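Local coordinates for protein pyruvate kinase (Toxoplasma gondii, PDB 3GG8) that catalyses the last step of glycolysis, the transfer of a phosphoryl group from phosphoenolpyruvate to ADP, which yields pyruvate and ATP, at residues I98-K103 / L214-P219; K127-Y132 / E138-C143; L414-T419 / Q463-V468. All blocks are in the same frame, centred on the assembly; numbering follows the deposited sequence.

Interaction 1 (I98-K103 / L214-P219)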
ATOM      1  N   ILE C  98     -37.551  -2.838 -20.170  1.00 33.66           N
ATOM      2  CA  ILE C  98     -37.746  -3.168 -21.579  1.00 33.63           C
ATOM      3  C   ILE C  98     -36.721  -2.399 -22.421  1.00 33.54           C
ATOM      4  O   ILE C  98     -36.592  -1.181 -22.305  1.00 32.51           O
ATOM      5  CB  ILE C  98     -39.204  -2.901 -22.009  1.00 33.81           C
ATOM      6  CG1 ILE C  98     -40.159  -3.761 -21.160  1.00 34.54           C
ATOM      7  CG2 ILE C  98     -39.401  -3.190 -23.494  1.00 34.05           C
ATOM      8  CD1 ILE C  98     -41.636  -3.443 -21.369  1.00 33.15           C
ATOM      9  N   LEU C  99     -35.948  -3.155 -23.204  1.00 34.27           N
ATOM     10  CA  LEU C  99     -34.899  -2.633 -24.067  1.00 34.59           C
ATOM     11  C   LEU C  99     -35.291  -2.838 -25.543  1.00 34.83           C
ATOM     12  O   LEU C  99     -35.522  -3.977 -25.957  1.00 35.43           O
ATOM     13  CB  LEU C  99     -33.572  -3.358 -23.720  1.00 34.90           C
ATOM     14  CG  LEU C  99     -32.240  -3.066 -24.443  1.00 34.65           C
ATOM     15  CD1 LEU C  99     -31.075  -2.905 -23.460  1.00 33.32           C
ATOM     16  CD2 LEU C  99     -31.879  -4.141 -25.466  1.00 38.04           C
ATOM     17  N   LEU C 100     -35.408  -1.747 -26.318  1.00 34.58           N
ATOM     18  CA  LEU C 100     -35.557  -1.831 -27.780  1.00 34.27           C
ATOM     19  C   LEU C 100     -34.168  -1.920 -28.436  1.00 34.75           C
ATOM     20  O   LEU C 100     -33.329  -1.045 -28.233  1.00 34.84           O
ATOM     21  CB  LEU C 100     -36.308  -0.606 -28.308  1.00 34.33           C
ATOM     22  CG  LEU C 100     -36.817  -0.516 -29.751  1.00 34.36           C
ATOM     23  CD1 LEU C 100     -37.759   0.659 -29.875  1.00 32.70           C
ATOM     24  CD2 LEU C 100     -35.698  -0.374 -30.782  1.00 32.16           C
ATOM     25  N   ASP C 101     -33.918  -2.983 -29.193  1.00 35.01           N
ATOM     26  CA  ASP C 101     -32.634  -3.167 -29.888  1.00 35.05           C
ATOM     27  C   ASP C 101     -32.845  -2.922 -31.385  1.00 34.82           C
ATOM     28  O   ASP C 101     -33.500  -3.710 -32.063  1.00 34.54           O
ATOM     29  CB  ASP C 101     -32.068  -4.572 -29.621  1.00 34.72           C
ATOM     30  CG  ASP C 101     -30.663  -4.780 -30.209  1.00 36.98           C
ATOM     31  OD1 ASP C 101     -30.360  -4.216 -31.295  1.00 38.96           O
ATOM     32  OD2 ASP C 101     -29.855  -5.529 -29.599  1.00 35.47           O
ATOM     33  N   THR C 102     -32.295  -1.825 -31.895  1.00 34.61           N
ATOM     34  CA  THR C 102     -32.596  -1.393 -33.259  1.00 34.38           C
ATOM     35  C   THR C 102     -32.011  -2.354 -34.322  1.00 34.83           C
ATOM     36  O   THR C 102     -31.028  -3.091 -34.064  1.00 34.44           O
ATOM     37  CB  THR C 102     -32.139   0.069 -33.525  1.00 34.24           C
ATOM     38  OG1 THR C 102     -30.725   0.148 -33.398  1.00 33.46           O
ATOM     39  CG2 THR C 102     -32.784   1.064 -32.538  1.00 33.36           C
ATOM     40  N   LYS C 103     -32.645  -2.367 -35.495  1.00 34.07           N
ATOM     41  CA  LYS C 103     -32.120  -3.104 -36.638  1.00 34.21           C
ATOM     42  C   LYS C 103     -30.792  -2.491 -37.089  1.00 33.86           C
ATOM     43  O   LYS C 103     -29.761  -3.179 -37.140  1.00 32.76           O
ATOM     44  CB  LYS C 103     -33.125  -3.084 -37.786  1.00 34.85           C
ATOM     45  CG  LYS C 103     -32.762  -3.935 -38.991  1.00 35.96           C
ATOM     46  CD  LYS C 103     -33.778  -3.693 -40.065  1.00 39.64           C
ATOM     47  CE  LYS C 103     -33.461  -4.421 -41.351  1.00 43.19           C
ATOM     48  NZ  LYS C 103     -34.099  -5.751 -41.290  1.00 46.41           N
ATOM     49  N   LEU C 214     -39.238   6.386 -32.022  1.00 31.96           N
ATOM     50  CA  LEU C 214     -40.221   7.418 -31.713  1.00 32.62           C
ATOM     51  C   LEU C 214     -41.641   6.870 -31.598  1.00 32.63           C
ATOM     52  O   LEU C 214     -42.375   7.256 -30.694  1.00 32.71           O
ATOM     53  CB  LEU C 214     -40.194   8.542 -32.762  1.00 31.92           C
ATOM     54  CG  LEU C 214     -38.936   9.394 -33.002  1.00 33.33           C
ATOM     55  CD1 LEU C 214     -39.181  10.358 -34.185  1.00 31.01           C
ATOM     56  CD2 LEU C 214     -38.515  10.192 -31.760  1.00 33.51           C
ATOM     57  N   ASN C 215     -42.025   5.986 -32.523  1.00 32.52           N
ATOM     58  CA  ASN C 215     -43.398   5.517 -32.585  1.00 32.51           C
ATOM     59  C   ASN C 215     -43.669   4.177 -31.909  1.00 32.97           C
ATOM     60  O   ASN C 215     -44.829   3.777 -31.773  1.00 33.32           O
ATOM     61  CB  ASN C 215     -43.922   5.596 -34.021  1.00 32.56           C
ATOM     62  CG  ASN C 215     -43.861   7.016 -34.567  1.00 31.59           C
ATOM     63  OD1 ASN C 215     -43.368   7.261 -35.668  1.00 31.47           O
ATOM     64  ND2 ASN C 215     -44.327   7.959 -33.775  1.00 28.65           N
ATOM     65  N   PHE C 216     -42.612   3.521 -31.431  1.00 32.71           N
ATOM     66  CA  PHE C 216     -42.782   2.388 -30.560  1.00 32.69           C
ATOM     67  C   PHE C 216     -42.090   2.630 -29.211  1.00 33.17           C
ATOM     68  O   PHE C 216     -42.768   2.693 -28.175  1.00 33.36           O
ATOM     69  CB  PHE C 216     -42.281   1.096 -31.206  1.00 32.54           C
ATOM     70  CG  PHE C 216     -42.695  -0.153 -30.456  1.00 32.23           C
ATOM     71  CD1 PHE C 216     -43.809  -0.893 -30.872  1.00 30.90           C
ATOM     72  CD2 PHE C 216     -41.984  -0.572 -29.338  1.00 29.74           C
ATOM     73  CE1 PHE C 216     -44.196  -2.039 -30.181  1.00 30.94           C
ATOM     74  CE2 PHE C 216     -42.360  -1.714 -28.629  1.00 31.65           C
ATOM     75  CZ  PHE C 216     -43.476  -2.456 -29.054  1.00 30.36           C
ATOM     76  N   GLY C 217     -40.756   2.762 -29.237  1.00 33.28           N
ATOM     77  CA  GLY C 217     -39.923   2.876 -28.025  1.00 33.02           C
ATOM     78  C   GLY C 217     -40.508   3.814 -26.972  1.00 32.92           C
ATOM     79  O   GLY C 217     -40.670   3.430 -25.813  1.00 32.76           O
ATOM     80  N   ILE C 218     -40.855   5.032 -27.391  1.00 32.52           N
ATOM     81  CA  ILE C 218     -41.432   6.039 -26.487  1.00 31.98           C
ATOM     82  C   ILE C 218     -42.829   5.667 -25.930  1.00 32.39           C
ATOM     83  O   ILE C 218     -42.960   5.547 -24.710  1.00 31.75           O
ATOM     84  CB  ILE C 218     -41.420   7.487 -27.108  1.00 31.73           C
ATOM     85  CG1 ILE C 218     -39.978   8.032 -27.193  1.00 31.86           C
ATOM     86  CG2 ILE C 218     -42.357   8.443 -26.326  1.00 31.01           C
ATOM     87  CD1 ILE C 218     -39.862   9.509 -27.716  1.00 30.94           C
ATOM     88  N   PRO C 219     -43.865   5.486 -26.809  1.00 32.52           N
ATOM     89  CA  PRO C 219     -45.215   5.257 -26.254  1.00 33.06           C
ATOM     90  C   PRO C 219     -45.451   3.879 -25.643  1.00 33.40           C
ATOM     91  O   PRO C 219     -46.420   3.724 -24.896  1.00 33.58           O
ATOM     92  CB  PRO C 219     -46.139   5.451 -27.462  1.00 32.84           C
ATOM     93  CG  PRO C 219     -45.308   5.063 -28.631  1.00 33.14           C
ATOM     94  CD  PRO C 219     -43.889   5.496 -28.282  1.00 32.50           C
TER

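Interaction 2 (K127-Y132 / E138-C143)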
ATOM      1  N   LYS C 127     -15.615 -11.275 -58.371  1.00 29.95           N
ATOM      2  CA  LYS C 127     -16.011  -9.900 -58.595  1.00 29.66           C
ATOM      3  C   LYS C 127     -17.218  -9.602 -57.717  1.00 29.59           C
ATOM      4  O   LYS C 127     -18.175 -10.377 -57.689  1.00 29.67           O
ATOM      5  CB  LYS C 127     -16.346  -9.687 -60.074  1.00 29.79           C
ATOM      6  CG  LYS C 127     -16.634  -8.249 -60.468  1.00 29.24           C
ATOM      7  CD  LYS C 127     -16.469  -8.109 -61.964  1.00 30.82           C
ATOM      8  CE  LYS C 127     -17.157  -6.865 -62.504  1.00 31.56           C
ATOM      9  NZ  LYS C 127     -16.854  -6.723 -63.971  1.00 29.97           N
ATOM     10  N   ILE C 128     -17.162  -8.499 -56.972  1.00 29.22           N
ATOM     11  CA  ILE C 128     -18.335  -8.038 -56.248  1.00 28.49           C
ATOM     12  C   ILE C 128     -18.788  -6.707 -56.808  1.00 28.43           C
ATOM     13  O   ILE C 128     -18.076  -5.717 -56.713  1.00 28.46           O
ATOM     14  CB  ILE C 128     -18.098  -7.951 -54.731  1.00 28.54           C
ATOM     15  CG1 ILE C 128     -17.687  -9.317 -54.182  1.00 28.28           C
ATOM     16  CG2 ILE C 128     -19.369  -7.429 -54.002  1.00 27.52           C
ATOM     17  CD1 ILE C 128     -17.351  -9.300 -52.713  1.00 27.47           C
ATOM     18  N   VAL C 129     -19.984  -6.692 -57.387  1.00 29.02           N
ATOM     19  CA  VAL C 129     -20.516  -5.497 -58.058  1.00 29.38           C
ATOM     20  C   VAL C 129     -21.512  -4.715 -57.197  1.00 30.36           C
ATOM     21  O   VAL C 129     -22.039  -5.234 -56.207  1.00 29.92           O
ATOM     22  CB  VAL C 129     -21.169  -5.826 -59.444  1.00 29.15           C
ATOM     23  CG1 VAL C 129     -20.220  -6.646 -60.337  1.00 28.40           C
ATOM     24  CG2 VAL C 129     -22.526  -6.526 -59.279  1.00 29.07           C
ATOM     25  N   THR C 130     -21.769  -3.478 -57.614  1.00 31.15           N
ATOM     26  CA  THR C 130     -22.643  -2.550 -56.917  1.00 32.77           C
ATOM     27  C   THR C 130     -24.095  -2.564 -57.472  1.00 33.54           C
ATOM     28  O   THR C 130     -25.012  -2.078 -56.817  1.00 33.56           O
ATOM     29  CB  THR C 130     -22.006  -1.115 -56.942  1.00 33.13           C
ATOM     30  OG1 THR C 130     -21.118  -0.952 -55.820  1.00 33.21           O
ATOM     31  CG2 THR C 130     -23.062  -0.017 -56.911  1.00 34.30           C
ATOM     32  N   ASP C 131     -24.299  -3.122 -58.667  1.00 34.54           N
ATOM     33  CA  ASP C 131     -25.650  -3.285 -59.241  1.00 35.45           C
ATOM     34  C   ASP C 131     -26.384  -4.434 -58.555  1.00 35.78           C
ATOM     35  O   ASP C 131     -26.103  -5.605 -58.813  1.00 35.72           O
ATOM     36  CB  ASP C 131     -25.584  -3.511 -60.765  1.00 35.97           C
ATOM     37  CG  ASP C 131     -26.968  -3.636 -61.420  1.00 36.04           C
ATOM     38  OD1 ASP C 131     -27.024  -3.856 -62.648  1.00 38.36           O
ATOM     39  OD2 ASP C 131     -27.994  -3.511 -60.734  1.00 34.83           O
ATOM     40  N   TYR C 132     -27.335  -4.089 -57.687  1.00 36.39           N
ATOM     41  CA  TYR C 132     -27.988  -5.074 -56.841  1.00 36.58           C
ATOM     42  C   TYR C 132     -29.030  -5.904 -57.590  1.00 36.82           C
ATOM     43  O   TYR C 132     -29.522  -6.893 -57.059  1.00 36.69           O
ATOM     44  CB  TYR C 132     -28.552  -4.426 -55.563  1.00 37.11           C
ATOM     45  CG  TYR C 132     -28.742  -5.412 -54.410  1.00 36.81           C
ATOM     46  CD1 TYR C 132     -27.645  -5.974 -53.763  1.00 36.24           C
ATOM     47  CD2 TYR C 132     -30.015  -5.792 -53.985  1.00 37.80           C
ATOM     48  CE1 TYR C 132     -27.801  -6.879 -52.719  1.00 35.58           C
ATOM     49  CE2 TYR C 132     -30.186  -6.716 -52.929  1.00 37.65           C
ATOM     50  CZ  TYR C 132     -29.069  -7.248 -52.310  1.00 37.10           C
ATOM     51  OH  TYR C 132     -29.212  -8.147 -51.269  1.00 37.57           O
ATOM     52  N   GLU C 138     -20.777 -18.044 -59.751  1.00 36.30           N
ATOM     53  CA  GLU C 138     -19.546 -18.391 -59.030  1.00 36.42           C
ATOM     54  C   GLU C 138     -18.462 -17.319 -59.161  1.00 36.49           C
ATOM     55  O   GLU C 138     -17.641 -17.167 -58.260  1.00 37.03           O
ATOM     56  CB  GLU C 138     -19.005 -19.758 -59.477  1.00 36.65           C
ATOM     57  CG  GLU C 138     -18.146 -20.465 -58.422  0.50 36.43           C
ATOM     58  CD  GLU C 138     -17.594 -21.808 -58.886  0.50 36.51           C
ATOM     59  OE1 GLU C 138     -16.417 -22.103 -58.587  0.50 36.10           O
ATOM     60  OE2 GLU C 138     -18.331 -22.572 -59.545  0.50 36.42           O
ATOM     61  N   THR C 139     -18.476 -16.575 -60.269  1.00 36.37           N
ATOM     62  CA  THR C 139     -17.446 -15.577 -60.568  1.00 36.06           C
ATOM     63  C   THR C 139     -17.775 -14.145 -60.096  1.00 36.19           C
ATOM     64  O   THR C 139     -16.877 -13.421 -59.652  1.00 36.15           O
ATOM     65  CB  THR C 139     -17.138 -15.526 -62.072  1.00 36.39           C
ATOM     66  OG1 THR C 139     -18.102 -14.696 -62.737  1.00 35.98           O
ATOM     67  CG2 THR C 139     -17.132 -16.941 -62.686  1.00 36.23           C
ATOM     68  N   THR C 140     -19.040 -13.733 -60.229  1.00 35.87           N
ATOM     69  CA  THR C 140     -19.467 -12.376 -59.857  1.00 35.44           C
ATOM     70  C   THR C 140     -20.743 -12.349 -59.005  1.00 35.00           C
ATOM     71  O   THR C 140     -21.709 -13.040 -59.308  1.00 34.73           O
ATOM     72  CB  THR C 140     -19.559 -11.406 -61.098  1.00 35.77           C
ATOM     73  OG1 THR C 140     -20.590 -10.425 -60.903  1.00 35.76           O
ATOM     74  CG2 THR C 140     -19.821 -12.146 -62.396  1.00 36.23           C
ATOM     75  N   ILE C 141     -20.726 -11.559 -57.932  1.00 34.77           N
ATOM     76  CA  ILE C 141     -21.901 -11.371 -57.073  1.00 34.52           C
ATOM     77  C   ILE C 141     -22.216  -9.889 -56.822  1.00 34.36           C
ATOM     78  O   ILE C 141     -21.370  -9.019 -57.060  1.00 34.22           O
ATOM     79  CB  ILE C 141     -21.794 -12.164 -55.709  1.00 34.45           C
ATOM     80  CG1 ILE C 141     -20.709 -11.599 -54.791  1.00 34.25           C
ATOM     81  CG2 ILE C 141     -21.586 -13.669 -55.948  1.00 35.06           C
ATOM     82  CD1 ILE C 141     -20.836 -12.085 -53.334  1.00 34.72           C
ATOM     83  N   ALA C 142     -23.427  -9.612 -56.337  1.00 33.98           N
ATOM     84  CA  ALA C 142     -23.857  -8.249 -56.004  1.00 33.76           C
ATOM     85  C   ALA C 142     -23.825  -8.000 -54.502  1.00 33.89           C
ATOM     86  O   ALA C 142     -23.963  -8.934 -53.710  1.00 33.61           O
ATOM     87  CB  ALA C 142     -25.231  -7.990 -56.544  1.00 33.82           C
ATOM     88  N   CYS C 143     -23.637  -6.736 -54.127  1.00 34.00           N
ATOM     89  CA  CYS C 143     -23.587  -6.300 -52.731  1.00 34.20           C
ATOM     90  C   CYS C 143     -24.495  -5.076 -52.541  1.00 34.12           C
ATOM     91  O   CYS C 143     -24.461  -4.152 -53.352  1.00 34.62           O
ATOM     92  CB  CYS C 143     -22.138  -5.979 -52.348  1.00 34.16           C
ATOM     93  SG  CYS C 143     -21.900  -5.016 -50.838  1.00 34.29           S
TER

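Interaction 3 (L414-T419 / Q463-V468)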
ATOM      1  N   LEU C 414     -28.486   0.406   1.909  1.00 35.15           N
ATOM      2  CA  LEU C 414     -29.684   1.003   1.353  1.00 35.53           C
ATOM      3  C   LEU C 414     -29.237   2.221   0.558  1.00 35.34           C
ATOM      4  O   LEU C 414     -28.520   3.088   1.082  1.00 34.95           O
ATOM      5  CB  LEU C 414     -30.668   1.396   2.455  1.00 35.39           C
ATOM      6  CG  LEU C 414     -31.089   0.338   3.483  1.00 36.34           C
ATOM      7  CD1 LEU C 414     -32.098   0.900   4.469  1.00 34.65           C
ATOM      8  CD2 LEU C 414     -31.654  -0.902   2.800  1.00 38.92           C
ATOM      9  N   ALA C 415     -29.625   2.259  -0.711  1.00 35.27           N
ATOM     10  CA  ALA C 415     -29.335   3.396  -1.579  1.00 35.58           C
ATOM     11  C   ALA C 415     -30.635   4.116  -1.869  1.00 36.02           C
ATOM     12  O   ALA C 415     -31.442   3.647  -2.663  1.00 36.61           O
ATOM     13  CB  ALA C 415     -28.674   2.935  -2.877  1.00 35.17           C
ATOM     14  N   LEU C 416     -30.864   5.236  -1.197  1.00 36.19           N
ATOM     15  CA  LEU C 416     -32.049   6.034  -1.452  1.00 36.05           C
ATOM     16  C   LEU C 416     -31.733   6.943  -2.616  1.00 36.39           C
ATOM     17  O   LEU C 416     -30.733   7.663  -2.582  1.00 36.76           O
ATOM     18  CB  LEU C 416     -32.436   6.852  -0.225  1.00 35.96           C
ATOM     19  CG  LEU C 416     -33.139   6.129   0.920  1.00 35.79           C
ATOM     20  CD1 LEU C 416     -32.151   5.206   1.665  1.00 34.34           C
ATOM     21  CD2 LEU C 416     -33.763   7.163   1.874  1.00 35.64           C
ATOM     22  N   THR C 417     -32.575   6.927  -3.644  1.00 36.42           N
ATOM     23  CA  THR C 417     -32.180   7.556  -4.909  1.00 36.82           C
ATOM     24  C   THR C 417     -33.344   8.039  -5.776  1.00 36.73           C
ATOM     25  O   THR C 417     -34.355   7.350  -5.937  1.00 36.91           O
ATOM     26  CB  THR C 417     -31.257   6.611  -5.730  1.00 36.72           C
ATOM     27  OG1 THR C 417     -30.710   7.320  -6.841  1.00 36.86           O
ATOM     28  CG2 THR C 417     -32.023   5.377  -6.236  1.00 37.31           C
ATOM     29  N   GLU C 418     -33.197   9.234  -6.323  1.00 36.83           N
ATOM     30  CA  GLU C 418     -34.206   9.787  -7.212  1.00 36.93           C
ATOM     31  C   GLU C 418     -33.816   9.458  -8.641  1.00 36.24           C
ATOM     32  O   GLU C 418     -34.586   8.823  -9.360  1.00 36.63           O
ATOM     33  CB  GLU C 418     -34.356  11.290  -6.981  1.00 37.48           C
ATOM     34  CG  GLU C 418     -35.412  12.009  -7.841  1.00 41.63           C
ATOM     35  CD  GLU C 418     -36.821  11.392  -7.775  1.00 46.44           C
ATOM     36  OE1 GLU C 418     -37.622  11.649  -8.708  1.00 46.75           O
ATOM     37  OE2 GLU C 418     -37.122  10.653  -6.806  1.00 48.91           O
ATOM     38  N   THR C 419     -32.594   9.830  -9.029  1.00 35.31           N
ATOM     39  CA  THR C 419     -32.135   9.695 -10.415  1.00 33.77           C
ATOM     40  C   THR C 419     -31.415   8.381 -10.679  1.00 33.47           C
ATOM     41  O   THR C 419     -31.105   8.065 -11.834  1.00 32.74           O
ATOM     42  CB  THR C 419     -31.135  10.807 -10.819  1.00 33.90           C
ATOM     43  OG1 THR C 419     -29.848  10.523 -10.240  1.00 33.01           O
ATOM     44  CG2 THR C 419     -31.624  12.213 -10.426  1.00 32.58           C
ATOM     45  N   GLN C 463     -41.803  11.196   0.468  1.00 39.86           N
ATOM     46  CA  GLN C 463     -41.579  10.415   1.665  1.00 40.06           C
ATOM     47  C   GLN C 463     -40.273  10.875   2.326  1.00 39.96           C
ATOM     48  O   GLN C 463     -39.250  11.057   1.650  1.00 39.71           O
ATOM     49  CB  GLN C 463     -41.518   8.923   1.283  1.00 40.29           C
ATOM     50  CG  GLN C 463     -42.272   7.959   2.190  1.00 40.51           C
ATOM     51  CD  GLN C 463     -43.714   8.370   2.443  1.00 41.78           C
ATOM     52  OE1 GLN C 463     -44.497   8.578   1.512  1.00 42.82           O
ATOM     53  NE2 GLN C 463     -44.071   8.491   3.717  1.00 41.48           N
ATOM     54  N   GLY C 464     -40.319  11.075   3.643  1.00 39.77           N
ATOM     55  CA  GLY C 464     -39.133  11.464   4.411  1.00 39.44           C
ATOM     56  C   GLY C 464     -38.047  10.398   4.453  1.00 39.08           C
ATOM     57  O   GLY C 464     -38.337   9.205   4.423  1.00 39.45           O
ATOM     58  N   THR C 465     -36.796  10.842   4.532  1.00 38.70           N
ATOM     59  CA  THR C 465     -35.610   9.971   4.532  1.00 38.53           C
ATOM     60  C   THR C 465     -35.645   8.859   5.590  1.00 38.20           C
ATOM     61  O   THR C 465     -35.482   7.681   5.258  1.00 38.64           O
ATOM     62  CB  THR C 465     -34.322  10.827   4.718  1.00 38.49           C
ATOM     63  OG1 THR C 465     -34.220  11.776   3.649  1.00 39.32           O
ATOM     64  CG2 THR C 465     -33.055   9.970   4.778  1.00 38.40           C
ATOM     65  N   ASP C 466     -35.826   9.251   6.852  1.00 37.58           N
ATOM     66  CA  ASP C 466     -35.892   8.336   7.994  1.00 37.16           C
ATOM     67  C   ASP C 466     -37.006   7.318   7.839  1.00 36.37           C
ATOM     68  O   ASP C 466     -36.782   6.136   8.044  1.00 35.80           O
ATOM     69  CB  ASP C 466     -36.134   9.115   9.300  1.00 37.91           C
ATOM     70  CG  ASP C 466     -34.855   9.670   9.917  1.00 39.56           C
ATOM     71  OD1 ASP C 466     -33.770   9.573   9.291  1.00 40.63           O
ATOM     72  OD2 ASP C 466     -34.957  10.212  11.048  1.00 41.29           O
ATOM     73  N   HIS C 467     -38.210   7.796   7.509  1.00 35.88           N
ATOM     74  CA  HIS C 467     -39.361   6.939   7.227  1.00 35.35           C
ATOM     75  C   HIS C 467     -39.058   5.877   6.163  1.00 35.58           C
ATOM     76  O   HIS C 467     -39.336   4.682   6.375  1.00 35.69           O
ATOM     77  CB  HIS C 467     -40.552   7.780   6.786  1.00 35.17           C
ATOM     78  CG  HIS C 467     -41.266   8.462   7.912  1.00 35.02           C
ATOM     79  ND1 HIS C 467     -40.626   8.905   9.049  1.00 35.10           N
ATOM     80  CD2 HIS C 467     -42.566   8.795   8.063  1.00 35.26           C
ATOM     81  CE1 HIS C 467     -41.502   9.470   9.857  1.00 35.50           C
ATOM     82  NE2 HIS C 467     -42.688   9.420   9.281  1.00 36.22           N
ATOM     83  N   VAL C 468     -38.488   6.311   5.034  1.00 34.98           N
ATOM     84  CA  VAL C 468     -38.152   5.405   3.935  1.00 34.85           C
ATOM     85  C   VAL C 468     -37.165   4.340   4.421  1.00 34.87           C
ATOM     86  O   VAL C 468     -37.370   3.160   4.168  1.00 34.94           O
ATOM     87  CB  VAL C 468     -37.596   6.161   2.685  1.00 34.65           C
ATOM     88  CG1 VAL C 468     -36.885   5.202   1.736  1.00 35.15           C
ATOM     89  CG2 VAL C 468     -38.695   6.844   1.951  1.00 33.52           C
TER

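Interaction 1 (I98-K103 / L214-P219)
Leu100 lays its CD1 methyl over the backbone of Gly217, and the same methyl reaches the ring of Phe216. This is a strand-to-helix contact within a beta-alpha-beta crossover of the TIM barrel: strand 97-101 and strand 224-227 are neighbours in the eight-stranded parallel barrel, and helix 207-217 runs between them on the outside. With CG opposite the backbone N of Leu100 (chi1 -170°) and CD1 carrying the chain on in an extended line (chi2 168°), the leucine stretches away from its strand until CD1 is 3.6 Å from CA of Gly217. The amide nitrogen of Gly217 is hardly farther, 3.7 Å from Leu100 CD1. Because Gly217 has no side chain, the methyl can settle directly on the main chain, at the last residue of a wider, pi-type turn, 214-217. No hydrogen bond joins the two segments, and the contact is small, 89 Å² in all, but buried.

Side-chain alternation sorts the strand. Asp101, unlike Leu100, faces away from the helix, and its OD2 forms salt bridges with Arg66 and Lys255 from other barrel strands. Backbone hydrogen bonding ties Leu100 to Phe224 of the next strand, and its side chain also packs on Ile225 and Phe69. The Phe216 ring has two further aromatic neighbours, Phe69 and His74, each met edge-to-face. Toward the leucine it is turned obliquely, its CD2 being 4.4 Å from Leu100 CD1.

Interaction 2 (K127-Y132 / E138-C143)
Ile128 and Ile141 reach each other through different first torsions: Ile128 places CG1 beside its own backbone N and opposite the carbonyl carbon (chi1 -58°), whereas Ile141 wedges CG1 between N and carbonyl carbon (chi1 68°). The two branches then lie side by side, pointing the same way, with Ile128 CG1 3.8 Å from Ile141 CG1. The other branch of Ile128, CG2, touches Cys143 CB at 3.5 Å, so Cys143, just past the strand, joins this buried apolar cluster. On the reverse face Lys127 pairs with Thr140 and Val129 with Ala142, and the CG1 methyl of Val129 slants across to OG1 of Thr140.

The backbones form a parallel beta ladder. Lys127 bonds through N to Thr139 O and through O to Ile141 N; Val129 repeats the pattern with Ile141 O and Cys143 N, while Ile128 between them uses neither group toward this strand. Val129 N lies 2.7 Å from Ile141 O. The bond from Cys143 N to Val129 O is the most bent, with 141° at the hydrogen, where the donor is already past the end of strand 140-142. Beyond it the chain turns, and Tyr132 brings its ring up obliquely to the end of the partner strand, Tyr132 CD1 lying 3.5 Å from Cys143 C; its hydroxyl is bonded to Thr109 O. At the other end, Asp137 OD2 takes two successive N-H groups, of Thr139 and Thr140.

The pair belongs to the beta-rich B domain, the lid of pyruvate kinases, and is the only parallel pair of its mixed sheet. Strand 140-142 lies outermost, while strand 125-129 is flanked on its other side by antiparallel strand 176-181, whose Tyr176 receives Lys127 in a cation-pi contact.

Interaction 3 (L414-T419 / Q463-V468)
Leu416 and Val468 meet tip to tip, the CD2 methyl of the leucine lying 3.7 Å from CG1 of the valine. CG1 also approaches the branch point, at 3.9 Å from Leu416 CG, so the valine methyl lies against the CG-CD2 bond of the leucine. One helical turn earlier Thr465 completes the first shell: its carbonyl O is 3.8 Å from Leu416 CD2, and its CG2 methyl, rather than its hydroxyl, approaches the same CD2 at 4.1 Å. Thr465 and Val468 are three residues apart, and together they offer the leucine one flank of the helix's first turn. Val468 sets CG1 opposite its backbone N (chi1 163°), the branch that meets the strand.

That turn is held by the bond from Val468 N to the carbonyl O of Gly464 (3.0 Å), the N-cap residue. Farther out, Asp466 on the side of the helix away from the strand forms a salt bridge with Lys506. After the strand the chain bends round the carboxylate of Glu496, which accepts from Thr417 OG1 and from the backbone N of Glu418 and Thr419. The equivalent loop helps to form the effector site of allosterically regulated relatives.

The contact lies in the C-terminal alpha/beta domain, where strand 412-416 is central in the sheet, between parallel strands 435-439 and 487-494. Helix 465-478 crosses one face, with Leu414 and Leu416 packing on Ile469 and Val468 also on Leu438; helix 421-427 lies against Ala415 on the opposite face.

In the fold
The three contacts sample three domains of the subunit. Interaction 1 lies in the central barrel, and interaction 2 in the B domain, which the chain inserts between the two segments of interaction 1; their centres are about 35 Å apart and their nearest atoms about 11 Å. Interaction 3 follows later in the chain, its centre about 30 Å from that of interaction 1 and about 62 Å from that of interaction 2, on the opposite side of the chain's centre. No two of them touch. In pyruvate kinases the active site occupies the cleft between barrel and B domain, so interactions 1 and 2 belong to the parts that border it, whereas interaction 3 lies in the C-terminal domain, which carries the effector site in regulated relatives.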